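Local coordinates for protein glutathione S-transferase omega-like 2 (Saccharomyces cerevisiae, PDB 5LKB) that reduces dehydroascorbate with glutathione, acts as a one-cysteine thiol transferase and dimethylarsinic acid reductase, and reacts with glutathionyl-(hydro)quinones, at residues A12-Q16 and N221-K225; V215-N220 and R289-T293; V239-F243 and K306-T310. One frame throughout, in Å; residues are numbered along the deposited sequence.

Contact 1: residues A12-Q16 and N221-K225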
ATOM      1  N   ALA A  12       6.084  11.311 -17.625  1.00 24.81           N
ATOM      2  CA  ALA A  12       4.722  10.845 -17.803  1.00 23.93           C
ATOM      3  C   ALA A  12       4.674   9.605 -18.701  1.00 25.86           C
ATOM      4  O   ALA A  12       5.530   9.389 -19.570  1.00 26.73           O
ATOM      5  CB  ALA A  12       3.853  11.977 -18.379  1.00 23.47           C
ATOM      6  N   PHE A  13       3.667   8.773 -18.451  1.00 20.20           N
ATOM      7  CA  PHE A  13       3.420   7.560 -19.220  1.00 25.00           C
ATOM      8  C   PHE A  13       2.442   7.877 -20.339  1.00 20.54           C
ATOM      9  O   PHE A  13       1.338   8.393 -20.086  1.00 19.17           O
ATOM     10  CB  PHE A  13       2.791   6.500 -18.324  1.00 18.24           C
ATOM     11  CG  PHE A  13       2.218   5.342 -19.084  1.00 18.09           C
ATOM     12  CD1 PHE A  13       3.042   4.521 -19.798  1.00 22.94           C
ATOM     13  CD2 PHE A  13       0.894   5.082 -19.061  1.00 18.08           C
ATOM     14  CE1 PHE A  13       2.535   3.458 -20.487  1.00 24.96           C
ATOM     15  CE2 PHE A  13       0.373   4.025 -19.783  1.00 20.29           C
ATOM     16  CZ  PHE A  13       1.191   3.215 -20.475  1.00 23.04           C
ATOM     17  N   LYS A  14       2.860   7.585 -21.584  1.00 20.36           N
ATOM     18  CA  LYS A  14       2.066   7.876 -22.788  1.00 24.56           C
ATOM     19  C   LYS A  14       1.793   6.534 -23.459  1.00 21.57           C
ATOM     20  O   LYS A  14       2.666   5.970 -24.119  1.00 25.48           O
ATOM     21  CB  LYS A  14       2.855   8.818 -23.695  1.00 24.57           C
ATOM     22  N   ARG A  15       0.601   5.991 -23.231  1.00 20.64           N
ATOM     23  CA  ARG A  15       0.242   4.708 -23.809  1.00 20.57           C
ATOM     24  C   ARG A  15       0.254   4.845 -25.338  1.00 21.81           C
ATOM     25  O   ARG A  15      -0.298   5.804 -25.881  1.00 22.33           O
ATOM     26  CB  ARG A  15      -1.134   4.274 -23.313  1.00 20.18           C
ATOM     27  CG  ARG A  15      -1.624   2.957 -23.854  1.00 20.02           C
ATOM     28  CD  ARG A  15      -2.910   2.492 -23.204  1.00 19.58           C
ATOM     29  NE  ARG A  15      -2.721   2.280 -21.771  1.00 20.02           N
ATOM     30  CZ  ARG A  15      -2.222   1.203 -21.223  1.00 18.83           C
ATOM     31  NH1 ARG A  15      -1.820   0.175 -21.959  1.00 19.41           N
ATOM     32  NH2 ARG A  15      -2.080   1.181 -19.881  1.00 18.11           N
ATOM     33  N   GLN A  16       0.874   3.873 -25.997  1.00 20.55           N
ATOM     34  CA  GLN A  16       0.897   3.845 -27.466  1.00 21.47           C
ATOM     35  C   GLN A  16      -0.486   3.556 -28.032  1.00 24.50           C
ATOM     36  O   GLN A  16      -1.302   2.849 -27.439  1.00 21.37           O
ATOM     37  CB  GLN A  16       1.860   2.764 -27.925  1.00 19.33           C
ATOM     38  CG  GLN A  16       1.375   1.296 -27.786  1.00 27.92           C
ATOM     39  CD  GLN A  16       2.424   0.265 -28.231  1.00 32.49           C
ATOM     40  OE1 GLN A  16       3.638   0.539 -28.213  1.00 29.20           O
ATOM     41  NE2 GLN A  16       1.960  -0.932 -28.630  1.00 31.37           N
ATOM     42  N   ASN A 221      -6.824   3.792 -17.555  1.00 15.15           N
ATOM     43  CA  ASN A 221      -5.481   4.283 -17.790  1.00 13.95           C
ATOM     44  C   ASN A 221      -5.002   5.207 -16.669  1.00 13.87           C
ATOM     45  O   ASN A 221      -3.796   5.393 -16.531  1.00 14.99           O
ATOM     46  CB  ASN A 221      -5.389   5.018 -19.152  1.00 17.54           C
ATOM     47  CG  ASN A 221      -3.996   5.055 -19.670  1.00 16.09           C
ATOM     48  OD1 ASN A 221      -3.215   4.088 -19.620  1.00 16.67           O
ATOM     49  ND2 ASN A 221      -3.624   6.207 -20.228  1.00 17.07           N
ATOM     50  N   GLY A 222      -5.930   5.750 -15.874  1.00 14.85           N
ATOM     51  CA  GLY A 222      -5.514   6.646 -14.800  1.00 16.06           C
ATOM     52  C   GLY A 222      -4.590   5.971 -13.801  1.00 15.56           C
ATOM     53  O   GLY A 222      -3.599   6.555 -13.380  1.00 15.68           O
ATOM     54  N   VAL A 223      -4.888   4.706 -13.461  1.00 15.35           N
ATOM     55  CA  VAL A 223      -3.989   4.021 -12.510  1.00 13.23           C
ATOM     56  C   VAL A 223      -2.606   3.818 -13.087  1.00 13.64           C
ATOM     57  O   VAL A 223      -1.620   3.870 -12.361  1.00 13.51           O
ATOM     58  CB  VAL A 223      -4.561   2.703 -11.990  1.00 14.27           C
ATOM     59  CG1 VAL A 223      -5.880   2.938 -11.266  1.00 14.30           C
ATOM     60  CG2 VAL A 223      -4.753   1.641 -13.116  1.00 14.10           C
ATOM     61  N   TYR A 224      -2.467   3.644 -14.427  1.00 16.29           N
ATOM     62  CA  TYR A 224      -1.171   3.450 -15.059  1.00 13.57           C
ATOM     63  C   TYR A 224      -0.395   4.762 -15.187  1.00 12.69           C
ATOM     64  O   TYR A 224       0.805   4.792 -14.932  1.00 15.67           O
ATOM     65  CB  TYR A 224      -1.351   2.860 -16.452  1.00 14.18           C
ATOM     66  CG  TYR A 224      -1.663   1.380 -16.441  1.00 14.18           C
ATOM     67  CD1 TYR A 224      -0.660   0.458 -16.363  1.00 13.82           C
ATOM     68  CD2 TYR A 224      -2.940   0.929 -16.592  1.00 17.52           C
ATOM     69  CE1 TYR A 224      -0.909  -0.911 -16.381  1.00 16.74           C
ATOM     70  CE2 TYR A 224      -3.232  -0.459 -16.573  1.00 15.90           C
ATOM     71  CZ  TYR A 224      -2.188  -1.375 -16.527  1.00 16.10           C
ATOM     72  OH  TYR A 224      -2.412  -2.767 -16.560  1.00 17.95           O
ATOM     73  N   LYS A 225      -1.094   5.852 -15.556  1.00 14.95           N
ATOM     74  CA  LYS A 225      -0.437   7.170 -15.540  1.00 15.49           C
ATOM     75  C   LYS A 225       0.062   7.536 -14.134  1.00 15.34           C
ATOM     76  O   LYS A 225       1.108   8.188 -13.995  1.00 16.29           O
ATOM     77  CB  LYS A 225      -1.402   8.214 -16.107  1.00 17.78           C
ATOM     78  CG  LYS A 225      -1.731   8.014 -17.607  1.00 17.76           C
ATOM     79  CD  LYS A 225      -2.594   9.135 -18.169  1.00 16.53           C
ATOM     80  CE  LYS A 225      -3.973   9.059 -17.625  1.00 17.85           C
ATOM     81  NZ  LYS A 225      -4.885  10.062 -18.255  1.00 20.91           N
TER
HETATM   82  O   HOH W   1       1.960   9.466 -16.338  1.00 17.41           O
HETATM   83  O   HOH W   2      -1.130   7.347 -21.294  1.00 20.92           O
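In the glutathione site of this Xi-class transferase, R15, a glutathione-binding residue on the N-terminal loop, is held by N221 and Y224 of 221-225, within the GST C-terminal region. The grip is side-on. R15 NE donates to N221 OD1 over 2.9 Å, with an N-H...O angle of 162°, and R15 NH2 donates to the same oxygen over 3.1 Å. That oxygen lies in the guanidinium plane, but the two donors reach it differently: NE stands well above the carbonyl plane, whereas NH2 comes in nearly along the C=O axis. Two bonds to one atom fix the rotation of the guanidinium; after two extended torsions, a bend at chi3 (-62°) brings NE round to N221.

The guanidinium stands almost upright on the Y224 ring, their planes 81° apart. R15 NH2 is 3.4 Å from Y224 CD2 over one ring face, and R15 CZ is 4.9 Å from the ring centroid, a cation-pi contact. F13 CZ lies over one face of the guanidinium, while the edge of the F13 ring meets the gripped oxygen, CE2 to N221 OD1 being 3.6 Å. Y224 points its hydroxyl outside this contact to Y346, and its side chain comes within about 6 Å of that of the nucleophile C46, consistent with the loop lying near the reactive centre.

Water completes the joint. One molecule links N221 ND2 to F13 O and R15 N, which ties down the amide's other end; another accepts from F13 N and donates to K225 O, each over 2.8 Å.

Contact 2: residues V215-N220 and R289-T293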
ATOM      1  N   VAL A 215     -13.987   7.125 -17.806  1.00 20.13           N
ATOM      2  CA  VAL A 215     -13.429   6.014 -17.038  1.00 17.29           C
ATOM      3  C   VAL A 215     -12.114   5.570 -17.650  1.00 19.61           C
ATOM      4  O   VAL A 215     -11.154   5.255 -16.935  1.00 16.98           O
ATOM      5  CB  VAL A 215     -14.455   4.867 -16.912  1.00 16.47           C
ATOM      6  CG1 VAL A 215     -13.792   3.582 -16.395  1.00 18.05           C
ATOM      7  CG2 VAL A 215     -15.567   5.296 -16.041  1.00 16.56           C
ATOM      8  N   TYR A 216     -11.998   5.584 -18.982  1.00 20.22           N
ATOM      9  CA  TYR A 216     -10.716   5.242 -19.588  1.00 16.43           C
ATOM     10  C   TYR A 216      -9.597   6.166 -19.121  1.00 21.77           C
ATOM     11  O   TYR A 216      -8.537   5.711 -18.659  1.00 16.83           O
ATOM     12  CB  TYR A 216     -10.809   5.222 -21.118  1.00 16.82           C
ATOM     13  CG  TYR A 216      -9.440   5.085 -21.725  1.00 17.46           C
ATOM     14  CD1 TYR A 216      -8.799   3.863 -21.793  1.00 19.58           C
ATOM     15  CD2 TYR A 216      -8.698   6.215 -22.129  1.00 18.20           C
ATOM     16  CE1 TYR A 216      -7.546   3.730 -22.259  1.00 18.05           C
ATOM     17  CE2 TYR A 216      -7.421   6.100 -22.621  1.00 17.64           C
ATOM     18  CZ  TYR A 216      -6.818   4.856 -22.673  1.00 19.48           C
ATOM     19  OH  TYR A 216      -5.556   4.693 -23.124  1.00 20.29           O
ATOM     20  N   ASP A 217      -9.783   7.471 -19.277  1.00 18.26           N
ATOM     21  CA  ASP A 217      -8.678   8.370 -19.050  1.00 18.20           C
ATOM     22  C   ASP A 217      -8.309   8.429 -17.583  1.00 17.82           C
ATOM     23  O   ASP A 217      -7.130   8.596 -17.258  1.00 18.85           O
ATOM     24  CB  ASP A 217      -9.007   9.780 -19.527  1.00 19.95           C
ATOM     25  CG  ASP A 217      -8.894   9.916 -21.056  1.00 24.16           C
ATOM     26  OD1 ASP A 217      -7.913   9.428 -21.680  1.00 20.83           O
ATOM     27  OD2 ASP A 217      -9.835  10.517 -21.626  1.00 27.57           O
ATOM     28  N   SER A 218      -9.311   8.382 -16.715  1.00 19.33           N
ATOM     29  CA  SER A 218      -9.143   8.677 -15.298  1.00 15.75           C
ATOM     30  C   SER A 218      -8.998   7.443 -14.411  1.00 17.88           C
ATOM     31  O   SER A 218      -8.527   7.601 -13.287  1.00 17.43           O
ATOM     32  CB  SER A 218     -10.275   9.546 -14.741  1.00 17.84           C
ATOM     33  OG  SER A 218     -11.547   8.819 -14.666  1.00 29.58           O
ATOM     34  N   ILE A 219      -9.396   6.249 -14.846  1.00 17.27           N
ATOM     35  CA  ILE A 219      -9.422   5.062 -13.992  1.00 14.99           C
ATOM     36  C   ILE A 219      -8.667   3.945 -14.686  1.00 14.82           C
ATOM     37  O   ILE A 219      -7.642   3.468 -14.199  1.00 16.37           O
ATOM     38  CB  ILE A 219     -10.872   4.698 -13.608  1.00 16.26           C
ATOM     39  CG1 ILE A 219     -11.479   5.836 -12.760  1.00 18.07           C
ATOM     40  CG2 ILE A 219     -10.926   3.367 -12.885  1.00 15.90           C
ATOM     41  CD1 ILE A 219     -12.918   5.820 -12.486  1.00 19.39           C
ATOM     42  N   ASN A 220      -9.183   3.485 -15.836  1.00 14.60           N
ATOM     43  CA  ASN A 220      -8.535   2.372 -16.531  1.00 15.19           C
ATOM     44  C   ASN A 220      -7.079   2.674 -16.823  1.00 13.78           C
ATOM     45  O   ASN A 220      -6.167   1.908 -16.466  1.00 14.90           O
ATOM     46  CB  ASN A 220      -9.245   2.000 -17.845  1.00 15.40           C
ATOM     47  CG  ASN A 220     -10.646   1.520 -17.679  1.00 18.09           C
ATOM     48  OD1 ASN A 220     -11.036   0.835 -16.701  1.00 18.22           O
ATOM     49  ND2 ASN A 220     -11.427   1.776 -18.698  1.00 15.31           N
ATOM     50  N   ARG A 289     -15.629  -2.959 -18.588  1.00 15.07           N
ATOM     51  CA  ARG A 289     -14.438  -2.150 -18.692  1.00 15.77           C
ATOM     52  C   ARG A 289     -14.048  -1.595 -17.330  1.00 13.91           C
ATOM     53  O   ARG A 289     -12.859  -1.589 -17.008  1.00 15.83           O
ATOM     54  CB  ARG A 289     -14.625  -1.033 -19.724  1.00 15.43           C
ATOM     55  CG  ARG A 289     -14.639  -1.555 -21.201  1.00 15.86           C
ATOM     56  CD  ARG A 289     -15.176  -0.406 -22.131  1.00 16.64           C
ATOM     57  NE  ARG A 289     -14.416   0.810 -21.940  1.00 18.23           N
ATOM     58  CZ  ARG A 289     -13.823   1.543 -22.846  1.00 18.99           C
ATOM     59  NH1 ARG A 289     -13.878   1.222 -24.141  1.00 19.64           N
ATOM     60  NH2 ARG A 289     -13.190   2.655 -22.461  1.00 18.94           N
ATOM     61  N   LEU A 290     -15.014  -1.171 -16.523  1.00 13.88           N
ATOM     62  CA  LEU A 290     -14.670  -0.662 -15.184  1.00 13.49           C
ATOM     63  C   LEU A 290     -14.174  -1.803 -14.316  1.00 15.49           C
ATOM     64  O   LEU A 290     -13.230  -1.613 -13.519  1.00 14.64           O
ATOM     65  CB  LEU A 290     -15.874  -0.001 -14.529  1.00 14.07           C
ATOM     66  CG  LEU A 290     -15.669   0.547 -13.102  1.00 14.20           C
ATOM     67  CD1 LEU A 290     -14.610   1.595 -13.127  1.00 15.35           C
ATOM     68  CD2 LEU A 290     -16.940   1.102 -12.557  1.00 16.37           C
ATOM     69  N   TYR A 291     -14.812  -2.962 -14.398  1.00 14.08           N
ATOM     70  CA  TYR A 291     -14.489  -4.097 -13.517  1.00 13.10           C
ATOM     71  C   TYR A 291     -13.011  -4.486 -13.587  1.00 15.89           C
ATOM     72  O   TYR A 291     -12.391  -4.822 -12.555  1.00 14.98           O
ATOM     73  CB  TYR A 291     -15.311  -5.327 -13.937  1.00 15.42           C
ATOM     74  CG  TYR A 291     -14.973  -6.623 -13.200  1.00 12.37           C
ATOM     75  CD1 TYR A 291     -14.025  -7.445 -13.701  1.00 13.19           C
ATOM     76  CD2 TYR A 291     -15.581  -6.979 -12.017  1.00 15.42           C
ATOM     77  CE1 TYR A 291     -13.665  -8.612 -13.089  1.00 14.53           C
ATOM     78  CE2 TYR A 291     -15.244  -8.174 -11.370  1.00 14.92           C
ATOM     79  CZ  TYR A 291     -14.319  -8.993 -11.916  1.00 13.53           C
ATOM     80  OH  TYR A 291     -13.952 -10.174 -11.302  1.00 14.35           O
ATOM     81  N   THR A 292     -12.433  -4.548 -14.769  1.00 12.96           N
ATOM     82  CA  THR A 292     -11.090  -5.102 -14.876  1.00 12.56           C
ATOM     83  C   THR A 292     -10.088  -4.236 -14.103  1.00 14.57           C
ATOM     84  O   THR A 292      -9.092  -4.751 -13.597  1.00 13.51           O
ATOM     85  CB  THR A 292     -10.685  -5.366 -16.307  1.00 15.08           C
ATOM     86  OG1 THR A 292     -10.699  -4.111 -16.991  1.00 15.32           O
ATOM     87  CG2 THR A 292     -11.645  -6.368 -17.013  1.00 14.21           C
ATOM     88  N   THR A 293     -10.365  -2.939 -13.972  1.00 13.04           N
ATOM     89  CA  THR A 293      -9.548  -2.078 -13.125  1.00 13.85           C
ATOM     90  C   THR A 293      -9.907  -2.274 -11.664  1.00 12.29           C
ATOM     91  O   THR A 293      -9.022  -2.379 -10.787  1.00 13.52           O
ATOM     92  CB  THR A 293      -9.693  -0.615 -13.522  1.00 14.17           C
ATOM     93  OG1 THR A 293      -9.242  -0.460 -14.877  1.00 13.78           O
ATOM     94  CG2 THR A 293      -8.863   0.286 -12.608  1.00 14.58           C
TER
HETATM   95  O   HOH W   3      -6.532  -0.640 -15.362  1.00 16.18           O
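Y216 CB lies at the edge of the R289 guanidinium, near its plane, 3.7 Å from R289 NH2, while the N220 amide meets the same group obliquely. These residues join helices 205-220 and 285-304 of the all-helical GST C-terminal domain. The two short segments run nearly parallel, with axes 10.2 Å apart and crossing at -15°.

Alongside, the packing is aliphatic. L290 CD1 sits 3.9 Å from V215 CG1, the two side chains crossing at about a right angle, and I219 CG2 touches T293 CG2 at 3.7 Å. L290 places CD1 there with CG anti to the backbone N (chi1 178°) and a bend at chi2 (61°), and both L290 and I219 also pack on V249 of helix 232-264.

N220 lies at the end of a wider pi-type turn, in which V215 O accepts from both I219 N and N220 N. Its side-chain amide is lodged beside R289 O and T293 OG1. A leucine in its place would probably leave this carbonyl and hydroxyl facing hydrocarbon, without the polar group that now adjoins them. A water bridges the helices at this level, donating to N220 O and to T293 OG1, both at 2.8 Å.

Contact 3: residues V239-F243 and K306-T310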
ATOM      1  N   VAL A 239      -2.837  10.703  -9.484  1.00 14.10           N
ATOM      2  CA  VAL A 239      -3.531  10.026  -8.394  1.00 16.26           C
ATOM      3  C   VAL A 239      -4.720  10.825  -7.914  1.00 15.06           C
ATOM      4  O   VAL A 239      -5.760  10.260  -7.561  1.00 15.59           O
ATOM      5  CB  VAL A 239      -2.593   9.628  -7.230  1.00 13.61           C
ATOM      6  CG1 VAL A 239      -2.187  10.820  -6.331  1.00 14.66           C
ATOM      7  CG2 VAL A 239      -3.225   8.532  -6.396  1.00 14.00           C
ATOM      8  N   ASN A 240      -4.602  12.156  -7.859  1.00 17.15           N
ATOM      9  CA  ASN A 240      -5.763  12.938  -7.457  1.00 16.24           C
ATOM     10  C   ASN A 240      -6.888  12.747  -8.467  1.00 17.05           C
ATOM     11  O   ASN A 240      -8.055  12.681  -8.093  1.00 18.91           O
ATOM     12  CB  ASN A 240      -5.407  14.424  -7.369  1.00 20.46           C
ATOM     13  CG  ASN A 240      -4.804  14.808  -6.010  1.00 24.68           C
ATOM     14  OD1 ASN A 240      -5.484  14.820  -5.003  1.00 27.64           O
ATOM     15  ND2 ASN A 240      -3.574  15.121  -6.017  1.00 28.42           N
ATOM     16  N   ASN A 241      -6.519  12.660  -9.739  1.00 17.33           N
ATOM     17  CA  ASN A 241      -7.500  12.468 -10.818  1.00 19.51           C
ATOM     18  C   ASN A 241      -8.192  11.119 -10.701  1.00 18.57           C
ATOM     19  O   ASN A 241      -9.411  11.037 -10.900  1.00 19.96           O
ATOM     20  CB  ASN A 241      -6.820  12.687 -12.160  1.00 17.20           C
ATOM     21  CG  ASN A 241      -7.825  12.701 -13.299  1.00 22.56           C
ATOM     22  OD1 ASN A 241      -8.738  13.560 -13.330  1.00 23.53           O
ATOM     23  ND2 ASN A 241      -7.735  11.725 -14.138  1.00 23.30           N
ATOM     24  N   VAL A 242      -7.447  10.047 -10.366  1.00 15.14           N
ATOM     25  CA  VAL A 242      -8.067   8.743 -10.176  1.00 15.40           C
ATOM     26  C   VAL A 242      -9.145   8.834  -9.125  1.00 15.82           C
ATOM     27  O   VAL A 242     -10.269   8.370  -9.297  1.00 17.50           O
ATOM     28  CB  VAL A 242      -6.989   7.709  -9.804  1.00 15.43           C
ATOM     29  CG1 VAL A 242      -7.638   6.448  -9.239  1.00 18.73           C
ATOM     30  CG2 VAL A 242      -6.072   7.339 -10.976  1.00 16.76           C
ATOM     31  N   PHE A 243      -8.786   9.336  -7.921  1.00 14.83           N
ATOM     32  CA  PHE A 243      -9.756   9.331  -6.838  1.00 15.36           C
ATOM     33  C   PHE A 243     -10.921  10.280  -7.106  1.00 16.03           C
ATOM     34  O   PHE A 243     -12.046   9.974  -6.723  1.00 18.06           O
ATOM     35  CB  PHE A 243      -9.060   9.587  -5.467  1.00 16.15           C
ATOM     36  CG  PHE A 243      -8.342   8.343  -4.969  1.00 14.49           C
ATOM     37  CD1 PHE A 243      -9.055   7.364  -4.330  1.00 15.01           C
ATOM     38  CD2 PHE A 243      -7.009   8.129  -5.268  1.00 14.59           C
ATOM     39  CE1 PHE A 243      -8.450   6.152  -3.944  1.00 14.77           C
ATOM     40  CE2 PHE A 243      -6.380   6.926  -4.878  1.00 15.22           C
ATOM     41  CZ  PHE A 243      -7.111   5.965  -4.251  1.00 14.90           C
ATOM     42  N   LYS A 306       0.602   2.990  -6.069  1.00 12.17           N
ATOM     43  CA  LYS A 306       0.506   4.083  -5.114  1.00 12.60           C
ATOM     44  C   LYS A 306      -0.804   4.827  -5.209  1.00 12.99           C
ATOM     45  O   LYS A 306      -0.910   6.010  -4.830  1.00 14.43           O
ATOM     46  CB  LYS A 306       1.731   5.029  -5.153  1.00 14.26           C
ATOM     47  CG  LYS A 306       3.067   4.314  -5.093  1.00 14.76           C
ATOM     48  CD  LYS A 306       4.215   5.331  -5.217  1.00 15.81           C
ATOM     49  CE  LYS A 306       5.571   4.606  -5.056  1.00 19.89           C
ATOM     50  NZ  LYS A 306       5.940   3.411  -5.958  1.00 19.64           N
ATOM     51  N   CYS A 307      -1.879   4.100  -5.583  1.00 13.44           N
ATOM     52  CA  CYS A 307      -3.193   4.684  -5.697  1.00 13.13           C
ATOM     53  C   CYS A 307      -3.897   4.440  -4.381  1.00 11.66           C
ATOM     54  O   CYS A 307      -4.772   3.597  -4.238  1.00 14.53           O
ATOM     55  CB  CYS A 307      -3.914   3.962  -6.808  1.00 12.23           C
ATOM     56  SG  CYS A 307      -3.368   4.480  -8.498  1.00 15.91           S
ATOM     57  N   ASN A 308      -3.511   5.223  -3.350  1.00 12.87           N
ATOM     58  CA  ASN A 308      -3.719   4.746  -1.985  1.00 14.43           C
ATOM     59  C   ASN A 308      -4.329   5.757  -1.036  1.00 15.02           C
ATOM     60  O   ASN A 308      -4.203   5.585   0.170  1.00 14.76           O
ATOM     61  CB  ASN A 308      -2.431   4.149  -1.418  1.00 13.54           C
ATOM     62  CG  ASN A 308      -1.430   5.187  -1.012  1.00 14.30           C
ATOM     63  OD1 ASN A 308      -1.431   6.303  -1.511  1.00 13.62           O
ATOM     64  ND2 ASN A 308      -0.540   4.798  -0.080  1.00 14.82           N
ATOM     65  N   PHE A 309      -5.057   6.757  -1.519  1.00 14.02           N
ATOM     66  CA  PHE A 309      -5.853   7.601  -0.606  1.00 14.07           C
ATOM     67  C   PHE A 309      -6.688   6.744   0.322  1.00 16.89           C
ATOM     68  O   PHE A 309      -6.825   7.010   1.525  1.00 16.04           O
ATOM     69  CB  PHE A 309      -6.785   8.561  -1.372  1.00 17.09           C
ATOM     70  CG  PHE A 309      -6.094   9.671  -2.205  1.00 16.45           C
ATOM     71  CD1 PHE A 309      -4.709   9.741  -2.405  1.00 18.12           C
ATOM     72  CD2 PHE A 309      -6.878  10.696  -2.779  1.00 17.29           C
ATOM     73  CE1 PHE A 309      -4.133  10.740  -3.227  1.00 19.17           C
ATOM     74  CE2 PHE A 309      -6.295  11.684  -3.522  1.00 17.14           C
ATOM     75  CZ  PHE A 309      -4.957  11.704  -3.769  1.00 18.46           C
ATOM     76  N   THR A 310      -7.314   5.729  -0.269  1.00 14.65           N
ATOM     77  CA  THR A 310      -8.096   4.710   0.389  1.00 14.20           C
ATOM     78  C   THR A 310      -8.142   3.523  -0.555  1.00 15.47           C
ATOM     79  O   THR A 310      -7.564   3.563  -1.655  1.00 16.11           O
ATOM     80  CB  THR A 310      -9.485   5.221   0.748  1.00 16.81           C
ATOM     81  OG1 THR A 310     -10.160   4.270   1.578  1.00 18.39           O
ATOM     82  CG2 THR A 310     -10.245   5.554  -0.473  1.00 16.55           C
TER
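F309 lays its CB almost exactly over the middle of the F243 ring, 3.6 Å from the centroid and only 1° off the ring normal, a CH-pi contact that accompanies the stacking of the two rings. The stack is offset: the centroids are 4.5 Å apart and the planes 13° apart. CB lies in the plane of its own ring, and since the two ring planes are so nearly parallel, both CB and ring sit over one face of F243; a chi2 of 7° keeps F309 CA near that plane too.

Around the rim of F243 are main-chain atoms of the loop 306-310 that follows helix 285-304. F243 CZ is 3.3 Å from C307 O, the carbonyl of the residue at the centre of an inverse gamma turn, and F243 CE1 is 3.6 Å from T310 O.

Two more residues of helix 232-264 meet the F309 ring. V239 CG1 approaches F309 CE1 at 3.7 Å, and N240 OD1 comes to the ring edge, 3.4 Å from F309 CZ, while N240 ND2 is bonded to E236 O. K364 of the second subunit makes a cation-pi contact with F309, which places the loop at the dimer interface.

No hydrogen bond joins the two segments. Their cohesion therefore rests on aromatic and aliphatic packing, and T310 O, buried without a hydrogen-bonding partner, probably gains only weak electrostatic compensation from the slightly positive C-H edge of F243.

In the fold
The three contacts cluster in and around the helical C-terminal domain, their centres about 12 Å (contacts 1 and 2), 14 Å (1 and 3) and 13 Å (2 and 3) apart. Contact 1 closes before contact 3 opens, whereas contact 2 crosses both along the chain. Helices 205-220, 222-227 and 232-264 follow one another and serve contacts 2, 1 and 3 in turn; helix 285-304 enters contact 2 and leads into the loop of contact 3. Direct touches join them: N221 N lies 2.8 Å from Y216 O, a probable hydrogen bond, and V242 CG2 packs against both S218 O and G222 C. A continuous path of packing thus runs from the glutathione site to the dimer interface.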